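Local structure of phenylalanine hydroxylase (Colwellia psychrerythraea, 2V27) at residues I120-I124 / F125-P129; Y47-G50 / L51-N55; I27-E30 / L31-Q35; A159-Y162 / W163-E167; L185-P188 / G189-D192. The protein probably uses iron, tetrahydrobiopterin and dioxygen to hydroxylate L-phenylalanine to L-tyrosine, the first step of phenylalanine degradation. One frame throughout, in Å; residues are numbered along the deposited sequence.

Interaction 1. Residues I120-I124 / F125-P129; sequences IFHEI and FGHCP. With FE (Fe (III) ion), chain E.
Phe121 and Phe125 form the tight part of this contact, one turn apart on helix 120-131. Their side chains run side by side and point the same way. Phe121 CZ comes within 3.4 Å of Phe125 CG. The planes are nearly parallel, at 18°, but slid apart, so the rings barely overlap. Phe125 CB takes the place over the Phe121 face instead, 3.7 Å from the ring centroid, a CH-pi contact. In both residues CG stands anti to the backbone N (chi1 -177° and -170°), which sends both rings off the helix toward helix 22-38.

The iron side is polar and holds water, without ring packing of this kind. His122 NE2 binds the ferric ion at 2.0 Å, and His127 NE2 binds it too. The two NE2 atoms, of His122 and His127, lie 3.1 Å apart because they share the metal. Glu123 OE1 lies in the plane of the His127 ring, at its edge, 3.3 Å from CD2. The same OE1 of Glu123 accepts a bond of 2.6 Å from the oxygen of an iron-bound water. In the backbone, Glu123 O takes the N-H of both His127 and Cys128 in a pi-type turn. Outside the helix, Ser186 OG bonds His122 ND1, which should help to hold that ring's rotation. Two histidines five residues apart, completed by Glu167, make the two-histidine, one-carboxylate facial triad of the aromatic amino acid hydroxylases.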
# COMPACT_ATOMS: atom_id res chain seq x y z
N ILE B 120 -5.42 -22.17 -4.09
CA ILE B 120 -5.00 -23.48 -3.64
C ILE B 120 -3.48 -23.54 -3.44
O ILE B 120 -3.00 -24.27 -2.55
CB ILE B 120 -5.53 -24.58 -4.59
CG1 ILE B 120 -5.35 -25.95 -3.95
CG2 ILE B 120 -4.86 -24.58 -5.96
CD1 ILE B 120 -6.23 -27.05 -4.68
N PHE B 121 -2.73 -22.77 -4.26
CA PHE B 121 -1.29 -22.71 -4.04
C PHE B 121 -0.92 -22.02 -2.69
O PHE B 121 -0.09 -22.55 -1.92
CB PHE B 121 -0.57 -22.04 -5.23
CG PHE B 121 0.93 -22.03 -5.04
CD1 PHE B 121 1.67 -23.18 -5.30
CD2 PHE B 121 1.60 -20.89 -4.51
CE1 PHE B 121 3.09 -23.22 -5.07
CE2 PHE B 121 3.00 -20.92 -4.28
CZ PHE B 121 3.75 -22.05 -4.55
N HIS B 122 -1.49 -20.86 -2.44
CA HIS B 122 -1.28 -20.22 -1.13
C HIS B 122 -1.53 -21.19 0.04
O HIS B 122 -0.73 -21.34 0.94
CB HIS B 122 -2.14 -18.97 -0.97
CG HIS B 122 -2.13 -18.45 0.43
ND1 HIS B 122 -0.97 -17.98 1.02
CD2 HIS B 122 -3.08 -18.43 1.40
CE1 HIS B 122 -1.24 -17.60 2.27
NE2 HIS B 122 -2.51 -17.87 2.52
N GLU B 123 -2.66 -21.91 0.00
CA GLU B 123 -3.02 -22.74 1.16
C GLU B 123 -2.14 -23.97 1.25
O GLU B 123 -1.67 -24.27 2.35
CB GLU B 123 -4.51 -23.18 1.10
CG GLU B 123 -5.53 -22.05 0.88
CD GLU B 123 -5.68 -21.09 2.04
OE1 GLU B 123 -4.84 -21.10 2.99
OE2 GLU B 123 -6.66 -20.31 1.99
N ILE B 124 -1.96 -24.70 0.13
CA ILE B 124 -1.24 -25.96 0.22
C ILE B 124 0.28 -25.72 0.35
O ILE B 124 0.92 -26.36 1.19
CB ILE B 124 -1.61 -26.91 -0.97
CG1 ILE B 124 -3.08 -27.34 -0.84
CG2 ILE B 124 -0.71 -28.14 -1.00
CD1 ILE B 124 -3.51 -28.37 -1.89
N PHE B 125 0.84 -24.81 -0.45
CA PHE B 125 2.24 -24.53 -0.34
C PHE B 125 2.56 -23.66 0.90
O PHE B 125 3.54 -23.91 1.65
CB PHE B 125 2.76 -23.89 -1.62
CG PHE B 125 4.25 -23.80 -1.66
CD1 PHE B 125 5.02 -24.75 -2.35
CD2 PHE B 125 4.85 -22.72 -1.07
CE1 PHE B 125 6.44 -24.65 -2.37
CE2 PHE B 125 6.21 -22.59 -1.08
CZ PHE B 125 7.02 -23.52 -1.72
N GLY B 126 1.75 -22.63 1.12
CA GLY B 126 2.05 -21.71 2.22
C GLY B 126 1.79 -22.23 3.63
O GLY B 126 2.56 -21.91 4.56
N HIS B 127 0.63 -22.92 3.83
CA HIS B 127 0.20 -23.34 5.19
C HIS B 127 0.33 -24.84 5.49
O HIS B 127 0.73 -25.26 6.58
CB HIS B 127 -1.23 -22.88 5.48
CG HIS B 127 -1.40 -21.39 5.55
ND1 HIS B 127 -0.63 -20.56 6.35
CD2 HIS B 127 -2.23 -20.57 4.86
CE1 HIS B 127 -1.01 -19.30 6.17
NE2 HIS B 127 -1.97 -19.28 5.27
N CYS B 128 -0.01 -25.67 4.51
CA CYS B 128 -0.14 -27.09 4.82
C CYS B 128 1.18 -27.74 5.32
O CYS B 128 1.14 -28.62 6.19
CB CYS B 128 -0.74 -27.83 3.63
SG CYS B 128 -2.51 -27.55 3.53
N PRO B 129 2.36 -27.34 4.81
CA PRO B 129 3.53 -28.01 5.40
C PRO B 129 3.68 -27.80 6.92
O PRO B 129 4.13 -28.71 7.65
CB PRO B 129 4.72 -27.37 4.65
CG PRO B 129 4.13 -26.91 3.34
CD PRO B 129 2.73 -26.41 3.72
FE FE E . -3.16 -17.69 4.44
O HOH W 1 -4.92 -18.83 4.35
O HOH W 2 -4.64 -16.15 3.71

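Interaction 2. Residues Y47-G50 / L51-N55; sequences YHEG and LAKLN
Lys53 lies across Glu49, one turn back on helix 45-54. From its backbone outward, Lys53 first follows carbonyl groups. CB of Lys53 is 3.6 Å from Gly50 O. CG of Lys53 is also 3.6 Å from Glu49 O, the atom that accepts the backbone N-H of Lys53. Beyond CG the chain is extended, and CE of Lys53 passes 3.7 Å from Glu49 OE2. At the tip, NZ of Lys53 forms a long salt bridge of 3.8 Å to OE2 of Glu49. Water bridges the pair more closely: one molecule accepts from Lys53 NZ at 2.7 Å and donates to Glu49 OE2 at 3.0 Å. This is an i to i+4 Glu-Lys pair on the exposed side of an amphipathic helix. Both residues also touch a crystal neighbour. CG of Glu49 is anti to its own N (chi1 179°), and its chain too is extended beyond that point, which carries the carboxylate out to meet the ammonium group.

The face toward helix 120-131 is largely apolar. Leu51 crosses the Tyr47 ring obliquely, with CD1 of Leu51 3.6 Å from CE2 of Tyr47. The CD2 branch of Leu51 lies 3.9 Å from Tyr47 OH. That hydroxyl is hydrogen-bonded to Phe125 O on helix 120-131. Pro129 of the same helix packs on Tyr47, Leu51 and Leu54.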
# COMPACT_ATOMS: atom_id res chain seq x y z
N TYR B 47 9.22 -25.66 8.59
CA TYR B 47 8.52 -25.65 7.33
C TYR B 47 9.18 -26.66 6.35
O TYR B 47 8.47 -27.46 5.73
CB TYR B 47 8.48 -24.22 6.73
CG TYR B 47 7.86 -24.19 5.36
CD1 TYR B 47 6.47 -24.02 5.20
CD2 TYR B 47 8.64 -24.37 4.21
CE1 TYR B 47 5.89 -23.98 3.93
CE2 TYR B 47 8.07 -24.36 2.94
CZ TYR B 47 6.71 -24.17 2.81
OH TYR B 47 6.15 -24.21 1.56
N HIS B 48 10.52 -26.64 6.23
CA HIS B 48 11.20 -27.59 5.37
C HIS B 48 10.94 -29.04 5.82
O HIS B 48 10.68 -29.90 4.96
CB HIS B 48 12.68 -27.29 5.36
CG HIS B 48 13.03 -26.08 4.56
ND1 HIS B 48 13.00 -26.07 3.18
CD2 HIS B 48 13.42 -24.84 4.94
CE1 HIS B 48 13.37 -24.88 2.75
NE2 HIS B 48 13.66 -24.12 3.80
N GLU B 49 10.92 -29.28 7.13
CA GLU B 49 10.55 -30.61 7.63
C GLU B 49 9.13 -31.00 7.14
O GLU B 49 8.90 -32.14 6.64
CB GLU B 49 10.57 -30.64 9.16
CG GLU B 49 10.13 -32.07 9.65
CD GLU B 49 10.13 -32.21 11.15
OE1 GLU B 49 10.03 -31.16 11.85
OE2 GLU B 49 10.27 -33.37 11.62
N GLY B 50 8.19 -30.05 7.19
CA GLY B 50 6.83 -30.29 6.74
C GLY B 50 6.76 -30.55 5.25
O GLY B 50 5.98 -31.42 4.81
N LEU B 51 7.57 -29.86 4.43
CA LEU B 51 7.64 -30.22 3.00
C LEU B 51 8.06 -31.69 2.78
O LEU B 51 7.55 -32.36 1.89
CB LEU B 51 8.63 -29.30 2.26
CG LEU B 51 8.11 -27.92 1.87
CD1 LEU B 51 9.29 -27.21 1.10
CD2 LEU B 51 6.82 -27.96 1.00
N ALA B 52 9.03 -32.14 3.56
CA ALA B 52 9.58 -33.51 3.43
C ALA B 52 8.45 -34.51 3.80
O ALA B 52 8.33 -35.58 3.16
CB ALA B 52 10.70 -33.68 4.33
N LYS B 53 7.64 -34.17 4.81
CA LYS B 53 6.47 -35.01 5.13
C LYS B 53 5.39 -35.02 4.06
O LYS B 53 4.79 -36.07 3.87
CB LYS B 53 5.85 -34.59 6.46
CG LYS B 53 6.76 -34.86 7.64
CD LYS B 53 6.17 -34.39 8.98
CE LYS B 53 7.14 -34.60 10.11
NZ LYS B 53 6.53 -34.17 11.43
N LEU B 54 5.07 -33.88 3.42
CA LEU B 54 3.99 -33.83 2.42
C LEU B 54 4.38 -34.45 1.09
O LEU B 54 3.50 -34.98 0.40
CB LEU B 54 3.51 -32.38 2.13
CG LEU B 54 2.79 -31.71 3.27
CD1 LEU B 54 2.38 -30.33 2.78
CD2 LEU B 54 1.56 -32.49 3.77
N ASN B 55 5.65 -34.32 0.70
CA ASN B 55 6.09 -34.77 -0.61
C ASN B 55 5.13 -34.30 -1.70
O ASN B 55 4.66 -35.09 -2.51
CB ASN B 55 6.29 -36.30 -0.57
CG ASN B 55 6.84 -36.90 -1.88
OD1 ASN B 55 7.43 -36.23 -2.70
ND2 ASN B 55 6.65 -38.23 -2.03
O HOH W 3 8.36 -34.81 13.36

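Interaction 3. Residues I27-E30 / L31-Q35; sequences IWQE and LFTRQ
Trp28 and Phe32 run side by side on helix 22-38, pointing the same way. Their rings meet obliquely, with the five-membered ring of Trp28 and the Phe32 ring at 33°. Phe32 CD1 does the touching, 3.6 Å from Trp28 NE1 and 3.8 Å from Trp28 CZ2. Next to this pair, Ile27 and Leu31 also lie alongside each other, with CG2 of Ile27 3.9 Å from CD1 of Leu31. CG of Leu31 packs against the carbonyl of the preceding turn, 3.3 Å from Ile27 O.

The backbone sets these spacings. Leu31 N bonds Ile27 O at 2.9 Å and almost straight. Phe32 N bonds Trp28 O at 2.8 Å. In both Trp28 and Phe32, CG is anti to the backbone N (chi1 175° and -161°), which sends the rings off on the same course.

Further out, Trp28 NE1 donates to Pro57 O, which helps to fix the rotation of the indole. Arg34 lays one face of its guanidinium over Leu31 CD2, and its charge is met by Asp113. Glu30 pairs with Arg109 rather than with Arg34, whose NH1 is 6.9 Å from Glu30 OE1. Trp28 meets Phe121, and Phe32 meets Phe125, in edge-to-face pairs. This is an amphipathic helix with i to i+4 aromatic packing, set against the iron-binding helix of the hydroxylase fold.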
# COMPACT_ATOMS: atom_id res chain seq x y z
N ILE B 27 0.48 -23.70 -14.24
CA ILE B 27 0.53 -22.57 -13.28
C ILE B 27 1.08 -23.07 -11.91
O ILE B 27 2.08 -22.51 -11.35
CB ILE B 27 -0.84 -21.91 -13.16
CG1 ILE B 27 -1.21 -21.18 -14.47
CG2 ILE B 27 -0.90 -20.93 -11.96
CD1 ILE B 27 -2.71 -20.96 -14.63
N TRP B 28 0.49 -24.13 -11.35
CA TRP B 28 1.10 -24.74 -10.15
C TRP B 28 2.61 -25.00 -10.27
O TRP B 28 3.39 -24.66 -9.38
CB TRP B 28 0.37 -26.08 -9.78
CG TRP B 28 1.01 -26.82 -8.62
CD1 TRP B 28 2.10 -27.62 -8.66
CD2 TRP B 28 0.61 -26.75 -7.24
NE1 TRP B 28 2.41 -28.08 -7.39
CE2 TRP B 28 1.51 -27.55 -6.50
CE3 TRP B 28 -0.45 -26.12 -6.58
CZ2 TRP B 28 1.38 -27.75 -5.14
CZ3 TRP B 28 -0.57 -26.27 -5.18
CH2 TRP B 28 0.35 -27.10 -4.49
N GLN B 29 3.04 -25.58 -11.38
CA GLN B 29 4.45 -25.94 -11.52
C GLN B 29 5.35 -24.69 -11.46
O GLN B 29 6.42 -24.71 -10.84
CB GLN B 29 4.68 -26.65 -12.85
CG GLN B 29 6.09 -27.12 -13.07
CD GLN B 29 6.21 -27.86 -14.40
OE1 GLN B 29 5.53 -27.52 -15.37
NE2 GLN B 29 7.08 -28.86 -14.44
N GLU B 30 4.89 -23.64 -12.14
CA GLU B 30 5.65 -22.39 -12.20
C GLU B 30 5.72 -21.73 -10.83
O GLU B 30 6.81 -21.32 -10.38
CB GLU B 30 5.06 -21.44 -13.25
CG GLU B 30 5.45 -21.87 -14.66
CD GLU B 30 4.98 -20.91 -15.73
OE1 GLU B 30 4.87 -19.68 -15.46
OE2 GLU B 30 4.72 -21.40 -16.86
N LEU B 31 4.57 -21.69 -10.14
CA LEU B 31 4.52 -21.18 -8.75
C LEU B 31 5.40 -21.96 -7.78
O LEU B 31 6.16 -21.38 -6.97
CB LEU B 31 3.10 -21.20 -8.22
CG LEU B 31 2.11 -20.29 -8.91
CD1 LEU B 31 0.66 -20.49 -8.45
CD2 LEU B 31 2.52 -18.80 -8.79
N PHE B 32 5.40 -23.29 -7.90
CA PHE B 32 6.16 -24.17 -7.01
C PHE B 32 7.64 -24.00 -7.29
O PHE B 32 8.45 -23.77 -6.37
CB PHE B 32 5.75 -25.63 -7.29
CG PHE B 32 6.09 -26.58 -6.19
CD1 PHE B 32 5.12 -26.96 -5.28
CD2 PHE B 32 7.38 -27.12 -6.04
CE1 PHE B 32 5.37 -27.83 -4.27
CE2 PHE B 32 7.67 -28.00 -4.99
CZ PHE B 32 6.63 -28.36 -4.10
N THR B 33 8.03 -24.12 -8.56
CA THR B 33 9.47 -24.05 -8.88
C THR B 33 10.09 -22.71 -8.46
O THR B 33 11.19 -22.70 -7.90
CB THR B 33 9.77 -24.29 -10.39
OG1 THR B 33 8.86 -23.53 -11.20
CG2 THR B 33 9.67 -25.74 -10.72
N ARG B 34 9.39 -21.61 -8.74
CA ARG B 34 9.87 -20.28 -8.36
C ARG B 34 9.97 -20.13 -6.83
O ARG B 34 10.91 -19.54 -6.33
CB ARG B 34 9.08 -19.14 -8.99
CG ARG B 34 7.80 -18.79 -8.32
CD ARG B 34 7.04 -17.74 -9.11
NE ARG B 34 5.92 -17.27 -8.32
CZ ARG B 34 5.09 -16.31 -8.67
NH1 ARG B 34 5.21 -15.69 -9.87
NH2 ARG B 34 4.13 -15.98 -7.82
N GLN B 35 9.01 -20.69 -6.10
CA GLN B 35 9.01 -20.50 -4.66
C GLN B 35 10.02 -21.37 -3.96
O GLN B 35 10.64 -20.94 -3.00
CB GLN B 35 7.61 -20.73 -4.06
CG GLN B 35 7.46 -20.05 -2.69
CD GLN B 35 7.50 -18.50 -2.74
OE1 GLN B 35 7.96 -17.81 -1.77
NE2 GLN B 35 7.02 -17.95 -3.84

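Interaction 4. Residues A159-Y162 / W163-E167; sequences ARLY and WFTIE. With FE (Fe (III) ion), chain E.
Tyr162 and Glu167 meet beside the iron of the two-histidine, one-carboxylate facial triad, where helix 152-167 ends in a pi-type turn. Glu167 is the carboxylate of that triad and binds in bidentate fashion: OE1 of Glu167 is 2.1 Å from the iron and OE2 is 2.3 Å from it. The chain of Glu167 bends at its second torsion (chi2 -71°), which turns both oxygens to the metal. His122 and His127 supply the protein's other two ligands.

Tyr162 O accepts twice: the Glu167 N bond spans the pi-type turn, the Thr165 N bond a tighter one. Thr165 N and Glu167 N each reach Tyr162 O at 3.1 Å, from opposite faces of its carbonyl plane. Thr165 OG1 donates to the next carbonyl back, Leu161 O, at 2.7 Å, from above the Leu161 carbonyl plane. Tyr139 OH is a second partner of this hydroxyl.

Around the tyrosine ring the packing is close. Ile166 CB lies over the centre of the Tyr162 ring, 3.9 Å from the centroid and 8° off the normal. CD1 of Ile166 presses to 3.2 Å from Tyr162 CE1. Glu167 comes to the ring's edge instead, with OE1 of Glu167 3.4 Å from CE2 of Tyr162.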
# COMPACT_ATOMS: atom_id res chain seq x y z
N ALA B 159 -8.42 -12.02 14.43
CA ALA B 159 -7.87 -11.93 13.06
C ALA B 159 -6.49 -11.22 12.99
O ALA B 159 -5.65 -11.59 12.16
CB ALA B 159 -8.89 -11.25 12.10
N ARG B 160 -6.28 -10.25 13.86
CA ARG B 160 -5.05 -9.47 13.93
C ARG B 160 -3.94 -10.40 14.44
O ARG B 160 -2.81 -10.46 13.88
CB ARG B 160 -5.25 -8.22 14.84
CG ARG B 160 -4.01 -7.39 15.09
CD ARG B 160 -4.38 -6.16 15.94
NE ARG B 160 -5.28 -5.24 15.23
CZ ARG B 160 -6.43 -4.81 15.72
NH1 ARG B 160 -6.82 -5.17 16.96
NH2 ARG B 160 -7.19 -4.02 14.96
N LEU B 161 -4.24 -11.17 15.49
CA LEU B 161 -3.33 -12.18 15.99
C LEU B 161 -2.94 -13.20 14.88
O LEU B 161 -1.76 -13.50 14.68
CB LEU B 161 -3.92 -12.93 17.20
CG LEU B 161 -3.07 -14.09 17.76
CD1 LEU B 161 -1.60 -13.71 18.18
CD2 LEU B 161 -3.82 -14.76 18.96
N TYR B 162 -3.92 -13.67 14.12
CA TYR B 162 -3.72 -14.65 13.06
C TYR B 162 -2.82 -14.01 12.00
O TYR B 162 -1.86 -14.65 11.52
CB TYR B 162 -5.10 -14.96 12.47
CG TYR B 162 -5.16 -16.17 11.53
CD1 TYR B 162 -5.41 -17.45 12.05
CD2 TYR B 162 -4.96 -16.04 10.16
CE1 TYR B 162 -5.48 -18.58 11.24
CE2 TYR B 162 -5.06 -17.19 9.31
CZ TYR B 162 -5.33 -18.44 9.90
OH TYR B 162 -5.42 -19.64 9.19
N TRP B 163 -3.08 -12.74 11.68
CA TRP B 163 -2.34 -12.05 10.64
C TRP B 163 -0.85 -12.03 10.98
O TRP B 163 -0.01 -12.34 10.13
CB TRP B 163 -2.87 -10.61 10.53
CG TRP B 163 -2.18 -9.80 9.46
CD1 TRP B 163 -1.21 -8.80 9.64
CD2 TRP B 163 -2.45 -9.84 8.06
NE1 TRP B 163 -0.87 -8.26 8.41
CE2 TRP B 163 -1.62 -8.86 7.42
CE3 TRP B 163 -3.30 -10.63 7.27
CZ2 TRP B 163 -1.62 -8.67 6.01
CZ3 TRP B 163 -3.32 -10.43 5.88
CH2 TRP B 163 -2.49 -9.45 5.26
N PHE B 164 -0.54 -11.67 12.21
CA PHE B 164 0.83 -11.54 12.60
C PHE B 164 1.56 -12.83 12.95
O PHE B 164 2.76 -12.78 13.26
CB PHE B 164 0.92 -10.53 13.73
CG PHE B 164 0.74 -9.11 13.24
CD1 PHE B 164 -0.40 -8.34 13.59
CD2 PHE B 164 1.71 -8.56 12.36
CE1 PHE B 164 -0.55 -7.00 13.14
CE2 PHE B 164 1.60 -7.25 11.89
CZ PHE B 164 0.47 -6.45 12.29
N THR B 165 0.86 -13.98 12.91
CA THR B 165 1.46 -15.29 13.23
C THR B 165 1.30 -16.18 11.99
O THR B 165 2.20 -16.27 11.17
CB THR B 165 0.81 -15.95 14.51
OG1 THR B 165 -0.63 -15.94 14.41
CG2 THR B 165 1.23 -15.13 15.74
N ILE B 166 0.14 -16.80 11.83
CA ILE B 166 -0.08 -17.72 10.71
C ILE B 166 0.16 -17.10 9.34
O ILE B 166 0.65 -17.81 8.43
CB ILE B 166 -1.50 -18.34 10.87
CG1 ILE B 166 -1.46 -19.29 12.11
CG2 ILE B 166 -1.96 -19.10 9.57
CD1 ILE B 166 -2.77 -19.80 12.54
N GLU B 167 -0.24 -15.82 9.14
CA GLU B 167 -0.05 -15.24 7.81
C GLU B 167 1.36 -14.62 7.62
O GLU B 167 2.02 -14.89 6.59
CB GLU B 167 -1.19 -14.28 7.40
CG GLU B 167 -2.52 -14.99 7.41
CD GLU B 167 -2.66 -16.01 6.25
OE1 GLU B 167 -3.65 -16.78 6.27
OE2 GLU B 167 -1.84 -16.05 5.30
FE FE E . -3.16 -17.69 4.44
O HOH W 2 -4.64 -16.15 3.71
O HOH W 1 -4.92 -18.83 4.35

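Interaction 5. Residues L185-P188 / G189-D192; sequences LSSP and GETD
Ser187 is the N-cap of helix 188-196, and Glu190 N is its partner. The capping bond runs from Glu190 N to Ser187 OG, 3.0 Å long and nearly straight at 171°. Ser187 holds its hydroxyl anti to its own backbone N (chi1 172°), turned in over the first turn of the helix.

Backbone bonds follow. Thr191 N donates to Ser187 O at 2.9 Å, and Asp192 N to Pro188 O at 3.0 Å. Thr191 OG1 lies 3.1 Å from Ser187 O, but its proton has a competing acceptor in Val184 O, just before the loop.

Van der Waals contacts close the cap. Ser187 CB meets Glu190 CG at 3.5 Å. Phe261 of the second subunit packs on Ser187 and Glu190. Within the chain, Pro188 packs on Arg34, Gln35 and Cys38 of helix 22-38.

The ionic contact is between subunits. The Glu190 chain bends away at CG, and its carboxylate forms a salt bridge to Lys265 of the second subunit.

Proline suits the first turn, since its nitrogen has no hydrogen to be satisfied there. The serine hydroxyl supplies an acceptor for an N-H that has no earlier helical turn to bond to, so the helix can begin at Pro188, directly after Ser187.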
# COMPACT_ATOMS: atom_id res chain seq x y z
N LEU B 185 5.44 -17.18 2.77
CA LEU B 185 6.03 -18.41 2.17
C LEU B 185 5.56 -18.68 0.76
O LEU B 185 6.28 -19.36 0.02
CB LEU B 185 5.72 -19.65 3.09
CG LEU B 185 6.48 -19.68 4.43
CD1 LEU B 185 5.89 -20.58 5.51
CD2 LEU B 185 7.92 -20.15 4.21
N SER B 186 4.33 -18.30 0.44
CA SER B 186 3.80 -18.61 -0.87
C SER B 186 4.04 -17.52 -1.92
O SER B 186 3.54 -17.64 -3.00
CB SER B 186 2.30 -18.91 -0.79
OG SER B 186 1.57 -17.74 -0.37
N SER B 187 4.81 -16.48 -1.60
CA SER B 187 4.95 -15.31 -2.48
C SER B 187 6.42 -14.88 -2.61
O SER B 187 7.05 -14.54 -1.62
CB SER B 187 4.21 -14.11 -1.87
OG SER B 187 4.48 -12.91 -2.58
N PRO B 188 6.94 -14.81 -3.84
CA PRO B 188 8.34 -14.30 -3.97
C PRO B 188 8.43 -12.84 -3.51
O PRO B 188 9.40 -12.48 -2.82
CB PRO B 188 8.63 -14.44 -5.50
CG PRO B 188 7.61 -15.48 -5.97
CD PRO B 188 6.36 -15.24 -5.14
N GLY B 189 7.44 -12.04 -3.87
CA GLY B 189 7.49 -10.58 -3.48
C GLY B 189 7.46 -10.40 -1.96
O GLY B 189 8.28 -9.66 -1.39
N GLU B 190 6.59 -11.15 -1.29
CA GLU B 190 6.55 -11.10 0.17
C GLU B 190 7.80 -11.66 0.85
O GLU B 190 8.23 -11.12 1.87
CB GLU B 190 5.33 -11.84 0.71
CG GLU B 190 3.98 -11.32 0.28
CD GLU B 190 3.63 -9.91 0.79
OE1 GLU B 190 4.38 -9.37 1.60
OE2 GLU B 190 2.59 -9.38 0.29
N THR B 191 8.36 -12.73 0.29
CA THR B 191 9.56 -13.32 0.87
C THR B 191 10.75 -12.34 0.78
O THR B 191 11.51 -12.17 1.75
CB THR B 191 9.89 -14.65 0.15
OG1 THR B 191 8.93 -15.61 0.58
CG2 THR B 191 11.28 -15.16 0.54
N ASP B 192 10.92 -11.74 -0.40
CA ASP B 192 12.08 -10.85 -0.58
C ASP B 192 11.94 -9.67 0.40
O ASP B 192 12.90 -9.31 1.07
CB ASP B 192 12.10 -10.32 -2.00
CG ASP B 192 13.29 -9.40 -2.30
OD1 ASP B 192 13.09 -8.45 -3.06
OD2 ASP B 192 14.42 -9.66 -1.86

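All five contacts are local, each within one helix or at a helix start, so none closes a long loop, and none nests in or crosses another. From the N terminus the order is interaction 3, 2, 1, 4, 5. Interactions 3 and 2 lie on successive helices, 22-38 and 45-54, and do not touch each other. Both pack on the helix of interaction 1, which is the hub. Interaction 4 adds its ligand to the same iron, and the two contacts share both metal-bound waters. Interaction 5 returns the chain to this centre. It touches interactions 1, 2 and 3 and lies about 6 Å, between nearest atoms, from interaction 4.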